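Local coordinates for protein ribonuclease VapC (Klebsiella pneumoniae, PDB 7BY3) that probably acts as the toxin of a toxin-antitoxin pair, a magnesium-dependent PIN-domain endoribonuclease that cuts RNA, at residues S5-T10 with Q33-L38; Q71-R76 with A97-L102; E75-L80 with D90-A95; R101-T106 with G117-Y122. All blocks are in the same frame, centred on the assembly; numbering follows the deposited sequence.

Contact 1: residues S5-T10 with Q33-L38; sequences SALFDT and QNAISL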
loop_
_atom_site.group_PDB
_atom_site.type_symbol
_atom_site.label_atom_id
_atom_site.label_comp_id
_atom_site.label_asym_id
_atom_site.label_seq_id
_atom_site.Cartn_x
_atom_site.Cartn_y
_atom_site.Cartn_z
ATOM N N SER B 5 1.761 9.360 20.696
ATOM C CA SER B 5 1.125 9.660 19.420
ATOM C C SER B 5 0.199 8.524 19.001
ATOM O O SER B 5 0.342 7.391 19.462
ATOM C CB SER B 5 2.177 9.923 18.345
ATOM O OG SER B 5 2.805 11.176 18.552
ATOM N N ALA B 6 -0.747 8.832 18.120
ATOM C CA ALA B 6 -1.814 7.896 17.802
ATOM C C ALA B 6 -1.956 7.599 16.311
ATOM O O ALA B 6 -1.886 8.498 15.473
ATOM C CB ALA B 6 -3.124 8.428 18.346
ATOM N N LEU B 7 -2.155 6.321 15.998
ATOM C CA LEU B 7 -2.551 5.886 14.661
ATOM C C LEU B 7 -3.947 5.280 14.740
ATOM O O LEU B 7 -4.177 4.338 15.497
ATOM C CB LEU B 7 -1.559 4.871 14.087
ATOM C CG LEU B 7 -1.845 4.406 12.656
ATOM C CD1 LEU B 7 -1.053 5.224 11.654
ATOM C CD2 LEU B 7 -1.557 2.926 12.487
ATOM N N PHE B 8 -4.879 5.818 13.961
ATOM C CA PHE B 8 -6.271 5.391 14.044
ATOM C C PHE B 8 -6.666 4.445 12.916
ATOM O O PHE B 8 -6.442 4.731 11.741
ATOM C CB PHE B 8 -7.195 6.609 14.058
ATOM C CG PHE B 8 -7.232 7.319 15.380
ATOM C CD1 PHE B 8 -6.345 8.345 15.657
ATOM C CD2 PHE B 8 -8.146 6.950 16.351
ATOM C CE1 PHE B 8 -6.374 8.994 16.876
ATOM C CE2 PHE B 8 -8.179 7.595 17.571
ATOM C CZ PHE B 8 -7.292 8.618 17.833
ATOM N N ASP B 9 -7.257 3.315 13.292
ATOM C CA ASP B 9 -7.714 2.312 12.338
ATOM C C ASP B 9 -8.966 2.794 11.611
ATOM O O ASP B 9 -9.654 3.704 12.075
ATOM C CB ASP B 9 -7.980 0.982 13.048
ATOM C CG ASP B 9 -8.039 -0.195 12.090
ATOM O OD1 ASP B 9 -7.799 0.004 10.881
ATOM O OD2 ASP B 9 -8.315 -1.324 12.550
ATOM N N THR B 10 -9.243 2.180 10.466
ATOM C CA THR B 10 -10.321 2.604 9.577
ATOM C C THR B 10 -11.694 2.679 10.250
ATOM O O THR B 10 -12.458 3.612 10.004
ATOM C CB THR B 10 -10.425 1.659 8.358
ATOM O OG1 THR B 10 -9.130 1.496 7.766
ATOM C CG2 THR B 10 -11.386 2.219 7.322
ATOM N N GLN B 33 -0.669 16.065 16.077
ATOM C CA GLN B 33 -1.308 15.479 14.905
ATOM C C GLN B 33 -1.320 13.958 14.990
ATOM O O GLN B 33 -0.292 13.339 15.255
ATOM C CB GLN B 33 -0.573 15.935 13.640
ATOM C CG GLN B 33 -1.109 15.387 12.329
ATOM C CD GLN B 33 -0.195 15.711 11.157
ATOM O OE1 GLN B 33 1.012 15.472 11.211
ATOM N NE2 GLN B 33 -0.766 16.270 10.097
ATOM N N ASN B 34 -2.484 13.358 14.769
ATOM C CA ASN B 34 -2.576 11.905 14.773
ATOM C C ASN B 34 -2.431 11.355 13.363
ATOM O O ASN B 34 -2.347 12.115 12.399
ATOM C CB ASN B 34 -3.894 11.455 15.398
ATOM C CG ASN B 34 -3.940 11.705 16.890
ATOM O OD1 ASN B 34 -2.955 11.484 17.598
ATOM N ND2 ASN B 34 -5.081 12.178 17.377
ATOM N N ALA B 35 -2.420 10.034 13.236
ATOM C CA ALA B 35 -2.046 9.424 11.969
ATOM C C ALA B 35 -3.006 8.343 11.494
ATOM O O ALA B 35 -3.719 7.728 12.285
ATOM C CB ALA B 35 -0.639 8.851 12.073
ATOM N N ILE B 36 -3.015 8.134 10.181
ATOM C CA ILE B 36 -3.688 7.001 9.562
ATOM C C ILE B 36 -2.818 6.449 8.438
ATOM O O ILE B 36 -1.983 7.160 7.883
ATOM C CB ILE B 36 -5.073 7.373 8.989
ATOM C CG1 ILE B 36 -4.960 8.554 8.023
ATOM C CG2 ILE B 36 -6.060 7.684 10.103
ATOM C CD1 ILE B 36 -6.228 8.820 7.248
ATOM N N SER B 37 -3.008 5.175 8.120
ATOM C CA SER B 37 -2.334 4.564 6.982
ATOM C C SER B 37 -2.976 5.022 5.676
ATOM O O SER B 37 -4.101 5.517 5.672
ATOM C CB SER B 37 -2.374 3.038 7.085
ATOM O OG SER B 37 -1.866 2.431 5.909
ATOM N N LEU B 38 -2.252 4.873 4.573
ATOM C CA LEU B 38 -2.816 5.124 3.252
ATOM C C LEU B 38 -3.954 4.142 2.965
ATOM O O LEU B 38 -4.898 4.463 2.243
ATOM C CB LEU B 38 -1.733 5.021 2.174
ATOM C CG LEU B 38 -2.046 5.606 0.795
ATOM C CD1 LEU B 38 -2.640 7.007 0.905
ATOM C CD2 LEU B 38 -0.795 5.616 -0.069
HETATM O O HOH W 1 0.495 13.125 18.255
HETATM O O HOH W 2 -4.492 3.556 9.814
#

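Contact 2: residues Q71-R76 with A97-L102; sequences QDIAER and AQLHRL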
loop_
_atom_site.group_PDB
_atom_site.type_symbol
_atom_site.label_atom_id
_atom_site.label_comp_id
_atom_site.label_asym_id
_atom_site.label_seq_id
_atom_site.Cartn_x
_atom_site.Cartn_y
_atom_site.Cartn_z
ATOM N N GLN B 71 8.713 -0.022 1.411
ATOM C CA GLN B 71 9.331 -1.344 1.428
ATOM C C GLN B 71 9.429 -1.991 2.814
ATOM O O GLN B 71 9.171 -3.186 2.954
ATOM C CB GLN B 71 10.724 -1.271 0.800
ATOM C CG GLN B 71 11.427 -2.613 0.705
ATOM C CD GLN B 71 10.654 -3.617 -0.129
ATOM O OE1 GLN B 71 10.365 -3.377 -1.302
ATOM N NE2 GLN B 71 10.313 -4.749 0.474
ATOM N N ASP B 72 9.803 -1.228 3.834
ATOM C CA ASP B 72 9.998 -1.839 5.147
ATOM C C ASP B 72 8.789 -1.739 6.080
ATOM O O ASP B 72 8.828 -2.246 7.199
ATOM C CB ASP B 72 11.238 -1.263 5.827
ATOM C CG ASP B 72 12.489 -2.071 5.520
ATOM O OD1 ASP B 72 12.595 -2.602 4.393
ATOM O OD2 ASP B 72 13.358 -2.191 6.409
ATOM N N ILE B 73 7.718 -1.098 5.625
ATOM C CA ILE B 73 6.419 -1.314 6.254
ATOM C C ILE B 73 5.926 -2.651 5.731
ATOM O O ILE B 73 5.396 -3.475 6.477
ATOM C CB ILE B 73 5.402 -0.199 5.942
ATOM C CG1 ILE B 73 5.642 1.006 6.850
ATOM C CG2 ILE B 73 3.978 -0.699 6.131
ATOM C CD1 ILE B 73 4.936 2.258 6.398
ATOM N N ALA B 74 6.138 -2.861 4.436
ATOM C CA ALA B 74 5.831 -4.125 3.789
ATOM C C ALA B 74 6.629 -5.258 4.421
ATOM O O ALA B 74 6.120 -6.363 4.591
ATOM C CB ALA B 74 6.116 -4.040 2.299
ATOM N N GLU B 75 7.879 -4.972 4.767
ATOM C CA GLU B 75 8.750 -5.958 5.396
ATOM C C GLU B 75 8.184 -6.416 6.735
ATOM O O GLU B 75 8.078 -7.612 7.003
ATOM C CB GLU B 75 10.153 -5.383 5.596
ATOM C CG GLU B 75 11.252 -6.418 5.555
ATOM C CD GLU B 75 11.421 -7.005 4.174
ATOM O OE1 GLU B 75 11.793 -6.250 3.253
ATOM O OE2 GLU B 75 11.172 -8.215 4.006
ATOM N N ARG B 76 7.823 -5.450 7.573
ATOM C CA ARG B 76 7.240 -5.737 8.876
ATOM C C ARG B 76 5.868 -6.384 8.726
ATOM O O ARG B 76 5.490 -7.250 9.516
ATOM C CB ARG B 76 7.134 -4.455 9.703
ATOM C CG ARG B 76 6.485 -4.639 11.064
ATOM C CD ARG B 76 7.304 -5.555 11.953
ATOM N NE ARG B 76 8.629 -5.005 12.219
ATOM C CZ ARG B 76 8.881 -4.069 13.129
ATOM N NH1 ARG B 76 7.897 -3.572 13.866
ATOM N NH2 ARG B 76 10.119 -3.630 13.299
ATOM N N ALA B 97 2.080 1.412 12.494
ATOM C CA ALA B 97 2.081 1.926 13.860
ATOM C C ALA B 97 3.399 1.630 14.567
ATOM O O ALA B 97 3.986 2.511 15.193
ATOM C CB ALA B 97 0.918 1.342 14.645
ATOM N N GLN B 98 3.857 0.386 14.461
ATOM C CA GLN B 98 5.094 -0.042 15.103
ATOM C C GLN B 98 6.301 0.762 14.638
ATOM O O GLN B 98 7.070 1.268 15.455
ATOM C CB GLN B 98 5.352 -1.528 14.844
ATOM C CG GLN B 98 4.362 -2.465 15.497
ATOM C CD GLN B 98 4.859 -3.893 15.514
ATOM O OE1 GLN B 98 5.823 -4.233 14.830
ATOM N NE2 GLN B 98 4.203 -4.739 16.298
ATOM N N LEU B 99 6.462 0.868 13.323
ATOM C CA LEU B 99 7.617 1.542 12.743
ATOM C C LEU B 99 7.715 2.991 13.205
ATOM O O LEU B 99 8.806 3.498 13.465
ATOM C CB LEU B 99 7.553 1.485 11.215
ATOM C CG LEU B 99 7.807 0.129 10.546
ATOM C CD1 LEU B 99 8.397 0.325 9.162
ATOM C CD2 LEU B 99 8.711 -0.751 11.395
ATOM N N HIS B 100 6.569 3.653 13.310
ATOM C CA HIS B 100 6.523 5.056 13.705
ATOM C C HIS B 100 6.273 5.247 15.199
ATOM O O HIS B 100 6.100 6.374 15.661
ATOM C CB HIS B 100 5.465 5.795 12.889
ATOM C CG HIS B 100 5.848 5.992 11.458
ATOM N ND1 HIS B 100 5.663 5.025 10.493
ATOM C CD2 HIS B 100 6.430 7.045 10.828
ATOM C CE1 HIS B 100 6.105 5.473 9.333
ATOM N NE2 HIS B 100 6.572 6.692 9.507
ATOM N N ARG B 101 6.248 4.142 15.940
ATOM C CA ARG B 101 6.039 4.158 17.388
ATOM C C ARG B 101 4.729 4.832 17.763
ATOM O O ARG B 101 4.698 5.714 18.619
ATOM C CB ARG B 101 7.193 4.860 18.106
ATOM C CG ARG B 101 8.566 4.590 17.529
ATOM C CD ARG B 101 9.469 5.781 17.780
ATOM N NE ARG B 101 8.991 6.958 17.060
ATOM C CZ ARG B 101 9.201 8.211 17.448
ATOM N NH1 ARG B 101 9.883 8.458 18.558
ATOM N NH2 ARG B 101 8.724 9.217 16.728
ATOM N N LEU B 102 3.648 4.419 17.112
ATOM C CA LEU B 102 2.331 4.959 17.415
ATOM C C LEU B 102 1.450 3.906 18.068
ATOM O O LEU B 102 1.576 2.716 17.783
ATOM C CB LEU B 102 1.658 5.484 16.147
ATOM C CG LEU B 102 2.522 6.303 15.189
ATOM C CD1 LEU B 102 1.712 6.712 13.973
ATOM C CD2 LEU B 102 3.087 7.518 15.892
#

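Contact 3: residues E75-L80 with D90-A95; sequences ERSVAL and DAIILA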
loop_
_atom_site.group_PDB
_atom_site.type_symbol
_atom_site.label_atom_id
_atom_site.label_comp_id
_atom_site.label_asym_id
_atom_site.label_seq_id
_atom_site.Cartn_x
_atom_site.Cartn_y
_atom_site.Cartn_z
ATOM N N GLU B 75 7.879 -4.972 4.767
ATOM C CA GLU B 75 8.750 -5.958 5.396
ATOM C C GLU B 75 8.184 -6.416 6.735
ATOM O O GLU B 75 8.078 -7.612 7.003
ATOM C CB GLU B 75 10.153 -5.383 5.596
ATOM C CG GLU B 75 11.252 -6.418 5.555
ATOM C CD GLU B 75 11.421 -7.005 4.174
ATOM O OE1 GLU B 75 11.793 -6.250 3.253
ATOM O OE2 GLU B 75 11.172 -8.215 4.006
ATOM N N ARG B 76 7.823 -5.450 7.573
ATOM C CA ARG B 76 7.240 -5.737 8.876
ATOM C C ARG B 76 5.868 -6.384 8.726
ATOM O O ARG B 76 5.490 -7.250 9.516
ATOM C CB ARG B 76 7.134 -4.455 9.703
ATOM C CG ARG B 76 6.485 -4.639 11.064
ATOM C CD ARG B 76 7.304 -5.555 11.953
ATOM N NE ARG B 76 8.629 -5.005 12.219
ATOM C CZ ARG B 76 8.881 -4.069 13.129
ATOM N NH1 ARG B 76 7.897 -3.572 13.866
ATOM N NH2 ARG B 76 10.119 -3.630 13.299
ATOM N N SER B 77 5.132 -5.961 7.702
ATOM C CA SER B 77 3.772 -6.439 7.473
ATOM C C SER B 77 3.721 -7.944 7.235
ATOM O O SER B 77 2.848 -8.631 7.765
ATOM C CB SER B 77 3.148 -5.705 6.287
ATOM O OG SER B 77 3.056 -4.317 6.546
ATOM N N VAL B 78 4.654 -8.451 6.435
ATOM C CA VAL B 78 4.728 -9.879 6.142
ATOM C C VAL B 78 5.023 -10.673 7.413
ATOM O O VAL B 78 4.440 -11.733 7.651
ATOM C CB VAL B 78 5.808 -10.181 5.079
ATOM C CG1 VAL B 78 5.992 -11.682 4.909
ATOM C CG2 VAL B 78 5.443 -9.532 3.752
ATOM N N ALA B 79 5.920 -10.139 8.233
ATOM C CA ALA B 79 6.308 -10.782 9.481
ATOM C C ALA B 79 5.169 -10.778 10.497
ATOM O O ALA B 79 4.920 -11.784 11.159
ATOM C CB ALA B 79 7.534 -10.100 10.061
ATOM N N LEU B 80 4.483 -9.645 10.619
ATOM C CA LEU B 80 3.389 -9.512 11.578
ATOM C C LEU B 80 2.225 -10.421 11.238
ATOM O O LEU B 80 1.485 -10.863 12.116
ATOM C CB LEU B 80 2.892 -8.070 11.640
ATOM C CG LEU B 80 3.754 -7.080 12.411
ATOM C CD1 LEU B 80 3.155 -5.697 12.299
ATOM C CD2 LEU B 80 3.860 -7.507 13.861
ATOM N N ASP B 90 -4.677 -5.617 7.957
ATOM C CA ASP B 90 -4.512 -5.497 9.401
ATOM C C ASP B 90 -3.030 -5.422 9.745
ATOM O O ASP B 90 -2.611 -4.604 10.563
ATOM C CB ASP B 90 -5.161 -6.680 10.129
ATOM C CG ASP B 90 -6.646 -6.481 10.374
ATOM O OD1 ASP B 90 -7.111 -5.322 10.342
ATOM O OD2 ASP B 90 -7.348 -7.489 10.605
ATOM N N ALA B 91 -2.245 -6.285 9.109
ATOM C CA ALA B 91 -0.808 -6.360 9.353
ATOM C C ALA B 91 -0.095 -5.082 8.926
ATOM O O ALA B 91 0.840 -4.636 9.587
ATOM C CB ALA B 91 -0.214 -7.561 8.629
ATOM N N ILE B 92 -0.544 -4.497 7.822
ATOM C CA ILE B 92 0.075 -3.290 7.285
ATOM C C ILE B 92 -0.177 -2.089 8.194
ATOM O O ILE B 92 0.720 -1.280 8.434
ATOM C CB ILE B 92 -0.436 -2.990 5.859
ATOM C CG1 ILE B 92 0.009 -4.096 4.898
ATOM C CG2 ILE B 92 0.076 -1.647 5.371
ATOM C CD1 ILE B 92 -0.626 -4.018 3.532
ATOM N N ILE B 93 -1.396 -1.985 8.710
ATOM C CA ILE B 93 -1.752 -0.897 9.612
ATOM C C ILE B 93 -1.015 -1.043 10.945
ATOM O O ILE B 93 -0.579 -0.054 11.536
ATOM C CB ILE B 93 -3.279 -0.842 9.837
ATOM C CG1 ILE B 93 -3.965 -0.278 8.592
ATOM C CG2 ILE B 93 -3.626 0.021 11.035
ATOM C CD1 ILE B 93 -5.470 -0.345 8.633
ATOM N N LEU B 94 -0.850 -2.280 11.402
ATOM C CA LEU B 94 -0.097 -2.545 12.624
ATOM C C LEU B 94 1.396 -2.304 12.408
ATOM O O LEU B 94 2.086 -1.803 13.294
ATOM C CB LEU B 94 -0.341 -3.977 13.109
ATOM C CG LEU B 94 0.349 -4.381 14.415
ATOM C CD1 LEU B 94 -0.005 -3.416 15.536
ATOM C CD2 LEU B 94 -0.013 -5.806 14.802
ATOM N N ALA B 95 1.890 -2.658 11.224
ATOM C CA ALA B 95 3.291 -2.436 10.873
ATOM C C ALA B 95 3.605 -0.948 10.808
ATOM O O ALA B 95 4.678 -0.507 11.221
ATOM C CB ALA B 95 3.617 -3.101 9.548
#

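Contact 4: residues R101-T106 with G117-Y122; sequences RLELIT and GVVTPY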
loop_
_atom_site.group_PDB
_atom_site.type_symbol
_atom_site.label_atom_id
_atom_site.label_comp_id
_atom_site.label_asym_id
_atom_site.label_seq_id
_atom_site.Cartn_x
_atom_site.Cartn_y
_atom_site.Cartn_z
ATOM N N ARG B 101 6.248 4.142 15.940
ATOM C CA ARG B 101 6.039 4.158 17.388
ATOM C C ARG B 101 4.729 4.832 17.763
ATOM O O ARG B 101 4.698 5.714 18.619
ATOM C CB ARG B 101 7.193 4.860 18.106
ATOM C CG ARG B 101 8.566 4.590 17.529
ATOM C CD ARG B 101 9.469 5.781 17.780
ATOM N NE ARG B 101 8.991 6.958 17.060
ATOM C CZ ARG B 101 9.201 8.211 17.448
ATOM N NH1 ARG B 101 9.883 8.458 18.558
ATOM N NH2 ARG B 101 8.724 9.217 16.728
ATOM N N LEU B 102 3.648 4.419 17.112
ATOM C CA LEU B 102 2.331 4.959 17.415
ATOM C C LEU B 102 1.450 3.906 18.068
ATOM O O LEU B 102 1.576 2.716 17.783
ATOM C CB LEU B 102 1.658 5.484 16.147
ATOM C CG LEU B 102 2.522 6.303 15.189
ATOM C CD1 LEU B 102 1.712 6.712 13.973
ATOM C CD2 LEU B 102 3.087 7.518 15.892
ATOM N N GLU B 103 0.562 4.345 18.951
ATOM C CA GLU B 103 -0.440 3.454 19.506
ATOM C C GLU B 103 -1.483 3.173 18.438
ATOM O O GLU B 103 -1.954 4.091 17.771
ATOM C CB GLU B 103 -1.096 4.065 20.745
ATOM C CG GLU B 103 -2.018 3.114 21.488
ATOM C CD GLU B 103 -1.259 2.140 22.367
ATOM O OE1 GLU B 103 -0.130 2.472 22.783
ATOM O OE2 GLU B 103 -1.787 1.045 22.645
ATOM N N LEU B 104 -1.833 1.904 18.261
ATOM C CA LEU B 104 -2.876 1.547 17.310
ATOM C C LEU B 104 -4.221 1.528 18.018
ATOM O O LEU B 104 -4.448 0.726 18.920
ATOM C CB LEU B 104 -2.591 0.191 16.661
ATOM C CG LEU B 104 -3.631 -0.281 15.641
ATOM C CD1 LEU B 104 -3.880 0.789 14.591
ATOM C CD2 LEU B 104 -3.199 -1.582 14.988
ATOM N N ILE B 105 -5.109 2.425 17.613
ATOM C CA ILE B 105 -6.431 2.487 18.213
ATOM C C ILE B 105 -7.435 1.896 17.241
ATOM O O ILE B 105 -7.614 2.393 16.131
ATOM C CB ILE B 105 -6.832 3.925 18.588
ATOM C CG1 ILE B 105 -5.702 4.612 19.347
ATOM C CG2 ILE B 105 -8.063 3.925 19.461
ATOM C CD1 ILE B 105 -4.859 5.488 18.486
ATOM N N THR B 106 -8.073 0.814 17.668
ATOM C CA THR B 106 -8.994 0.076 16.821
ATOM C C THR B 106 -10.100 -0.541 17.662
ATOM O O THR B 106 -9.904 -0.839 18.838
ATOM C CB THR B 106 -8.267 -1.035 16.032
ATOM O OG1 THR B 106 -9.221 -1.810 15.297
ATOM C CG2 THR B 106 -7.499 -1.946 16.977
ATOM N N GLY B 117 0.906 -2.325 22.190
ATOM C CA GLY B 117 0.797 -1.057 21.492
ATOM C C GLY B 117 -0.528 -0.851 20.785
ATOM O O GLY B 117 -0.639 0.001 19.907
ATOM N N VAL B 118 -1.536 -1.625 21.172
ATOM C CA VAL B 118 -2.869 -1.499 20.590
ATOM C C VAL B 118 -3.908 -1.179 21.668
ATOM O O VAL B 118 -3.933 -1.816 22.718
ATOM C CB VAL B 118 -3.289 -2.786 19.851
ATOM C CG1 VAL B 118 -4.639 -2.599 19.182
ATOM C CG2 VAL B 118 -2.234 -3.188 18.830
ATOM N N VAL B 119 -4.766 -0.198 21.406
ATOM C CA VAL B 119 -5.782 0.212 22.374
ATOM C C VAL B 119 -7.196 0.006 21.838
ATOM O O VAL B 119 -7.508 0.447 20.735
ATOM C CB VAL B 119 -5.599 1.700 22.770
ATOM C CG1 VAL B 119 -6.895 2.288 23.294
ATOM C CG2 VAL B 119 -4.512 1.838 23.813
ATOM N N THR B 120 -8.050 -0.668 22.602
ATOM C CA THR B 120 -9.452 -0.742 22.213
ATOM C C THR B 120 -10.246 0.342 22.961
ATOM O O THR B 120 -10.468 0.258 24.167
ATOM C CB THR B 120 -10.038 -2.162 22.451
ATOM O OG1 THR B 120 -11.417 -2.190 22.066
ATOM C CG2 THR B 120 -9.884 -2.615 23.899
ATOM N N PRO B 121 -10.629 1.407 22.234
ATOM C CA PRO B 121 -11.328 2.549 22.836
ATOM C C PRO B 121 -12.770 2.274 23.273
ATOM O O PRO B 121 -13.130 2.650 24.387
ATOM C CB PRO B 121 -11.299 3.593 21.716
ATOM C CG PRO B 121 -11.247 2.794 20.469
ATOM C CD PRO B 121 -10.439 1.574 20.785
ATOM N N TYR B 122 -13.565 1.603 22.444
ATOM C CA TYR B 122 -14.992 1.461 22.732
ATOM C C TYR B 122 -15.625 0.233 22.069
ATOM O O TYR B 122 -14.935 -0.573 21.449
ATOM C CB TYR B 122 -15.750 2.737 22.327
ATOM C CG TYR B 122 -15.553 3.197 20.896
ATOM C CD1 TYR B 122 -16.487 2.901 19.915
ATOM C CD2 TYR B 122 -14.445 3.950 20.533
ATOM C CE1 TYR B 122 -16.314 3.332 18.614
ATOM C CE2 TYR B 122 -14.259 4.375 19.232
ATOM C CZ TYR B 122 -15.197 4.063 18.276
ATOM O OH TYR B 122 -15.020 4.488 16.981
HETATM O O HOH W 3 1.334 -0.293 18.204
#

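Contact 1: residues S5-T10 with Q33-L38
Ala6 and Phe8 both reach Ala35 through their backbones. Ala35 N donates to Ala6 O at 2.8 Å, and Ala35 O accepts from Phe8 N at the same 2.8 Å; the second bond is the straighter, 165° at the hydrogen. Leu7, lying between the two, adds a CA-H contact from its CA to that same Ala35 O at 3.2 Å. Where the backbones part, water takes over. One molecule accepts from Ser5 OG and donates to Gln33 O, and another accepts from Ser37 N and donates to Phe8 O.

With strands 6-8 and 35-37 pointing the same way, 43° apart, and helices 10-17 and 21-28 between them in the chain, this is a beta-alpha-beta crossover. A single bridge, Leu7 with Ala35, joins the strands, consistent with the central parallel sheet of PIN domains.

Side chains pack on either side of the bridge. With CG anti to the backbone N (chi1 -177°), Leu7 lays CD1 alongside Ala35 CB at 3.7 Å and brings it on to Ile36 CA. The Phe8 ring, on the other side, turns an edge to Asn34, whose CB lies in the ring plane 3.8 Å from Phe8 CE1; Trp30 meets the ring nearly at right angles. Ile36 rests its CG2 methyl on the carbonyl Phe8 O, 3.4 Å away.

Asp9 and Thr10 follow directly after strand 6-8. Thr10 N bonds Asp9 OD1 at 2.6 Å, coming from above the carboxylate plane. Asp9, a predicted magnesium ligand, gives OD2 to Thr106 OG1 and to a polar side chain on the chain of another protein.

Contact 2: residues Q71-R76 with A97-L102
Ile73 and Leu99 mark the closest approach of the two backbones, with their CA atoms 7.2 Å apart, a spacing bridged mainly by side chains. Residues 71-76 are the first turns of helix 71-83, whereas 97-102 hold the end of helix 88-99. That end is a Schellman motif: Leu102 N bonds Ala97 O at 2.7 Å and Arg101 N bonds Gln98 O, with Arg101 at positive phi as the C-prime residue.

Leu99 does most of the touching, its two methyls going to different partners. CD1 rests against Asp72 O at 3.3 Å and Ile73 CG1 at 3.7 Å, the Ile73 and Leu99 chains meeting at a slant. CD2 sits over one face of the Arg76 guanidinium, 3.6 Å above its plane and displaced toward the rim. Arg76 reaches this place by starting anti to its own N (chi1 178°) and then bending at chi2 and chi3, which carries the guanidinium back past Leu99, the two chains running in opposite directions. At the guanidinium edge Gln98, extended beyond CG, presents OE1 to Arg76 NH1. The bond is modelled at 2.4 Å with a bent 130° angle, so its exact length is doubtful; amide and guanidinium planes stand 63° apart.

Away from the contact, Glu75 forms a salt bridge with Arg58 of the second subunit. Deeper in, Ile73 packs on Ile92 and Thr96 of helix 88-99 and on Ile67 of strand 65-67, while Ala97 and Leu102 lean on Leu7 of strand 6-8.

Contact 3: residues E75-L80 with D90-A95
Ser77 lies against Ile92 and Ala95 of helix 88-99, at the place where the two helices come closest. The axes of segments 75-80 and 90-95 come within 8.0 Å at 123°, the CA atoms of Ser77 and Ile92 being 4.9 Å apart. With OG anti to the carbonyl carbon (chi1 -62°), Ser77 folds its hydroxyl back along its own helix, where it hydrogen-bonds Ile73 O; the same atom lies 3.2 Å from Ile92 CA and 3.3 Å from Ala95 CB. Ile92 leads off from there, with CB and CG1 brushing past the serine.

The two alanines of the partner helix face Ser77 and its neighbours directly. Ala91 turns CB onto Ser77 O at 3.4 Å, and Ala95 CB is met by the aliphatic start of Arg76, whose CG is 3.6 Å away.

Leu80 comes in a turn later and sets CD1 into the angle between Leu94 and Ala95, 3.8 Å from Leu94 CG and 3.5 Å from Ala95 N. Leu94 in turn reaches Phe112 and Leu104. Asp90, a predicted magnesium ligand, takes no part in this packing; its OD1 pairs instead with a basic side chain on the chain of another protein, in a salt bridge.

Chemically, then, small and aliphatic groups join the helices, and the one buried hydroxyl between them is satisfied within its own helix.

Contact 4: residues R101-T106 with G117-Y122
Glu103 holds its carboxylate over one face of the Gly117-Val118 peptide: OE2 stands almost straight above Gly117 C, 2.9 Å away, without a hydrogen bond to the Val118 N-H. A chain bent at chi2 (79°) brings it there, and its CG passes Val119 CG2 on the way. At the edge of the same peptide, Gly117 O accepts from Leu104 N at 2.8 Å, in the carbonyl plane, and from a water that also donates to Leu102 O.

Strands 103-105 and 118-119 run parallel and, with helix 109-112 between them in the chain, form the beta-alpha-beta unit at the end of the PIN sheet. Val119 makes two more backbone bonds, one to each side of Ile105. Its N donates to Leu104 O at 2.7 Å, the donor tilted 21° from the carbonyl plane, while its O accepts from Thr106 N at 3.1 Å. Positive phi at Gly117, a conformation glycine takes readily, leads the chain into this strand.

Leu104 and Val118 share the face that Phe112 covers, Leu104 CB touching Val118 CG2 at 4.0 Å. Ile105 and Val119 occupy the other, where Ile105 reaches Trp30 and Ile12. There the Pro121 ring offers CG to Ile105 CG2 at 3.5 Å, the two side chains meeting at a slant.

Thr106, just past the strand, lies next to the predicted metal site. With OG1 anti to its backbone N (chi1 175°), it hydrogen-bonds Asp9 OD2 through that hydroxyl, leaving CG2 to rest on Val118 CG1 at 3.7 Å.

Contacts 1 and 4 lie on one sheet, their centres 10 Å apart: strand 6-8 runs beside strand 103-105, and Leu7 N reaches Glu103 O at 2.9 Å. They also meet at the predicted magnesium site, where Asp9 OD2 of contact 1 is 2.9 Å from Thr106 OG1 of contact 4. Contacts 2 and 3, with centres 7 Å apart, are successive sections of one packing between helices 71-83 and 88-99, and both touch the second subunit. Helix 88-99 joins these pairs. Its Ile93 CD1 lies 3.3 Å from Asp9 OD1, its Leu94 CD1 is 3.7 Å from Leu104 CD2, and it carries Asp90, the second predicted metal ligand.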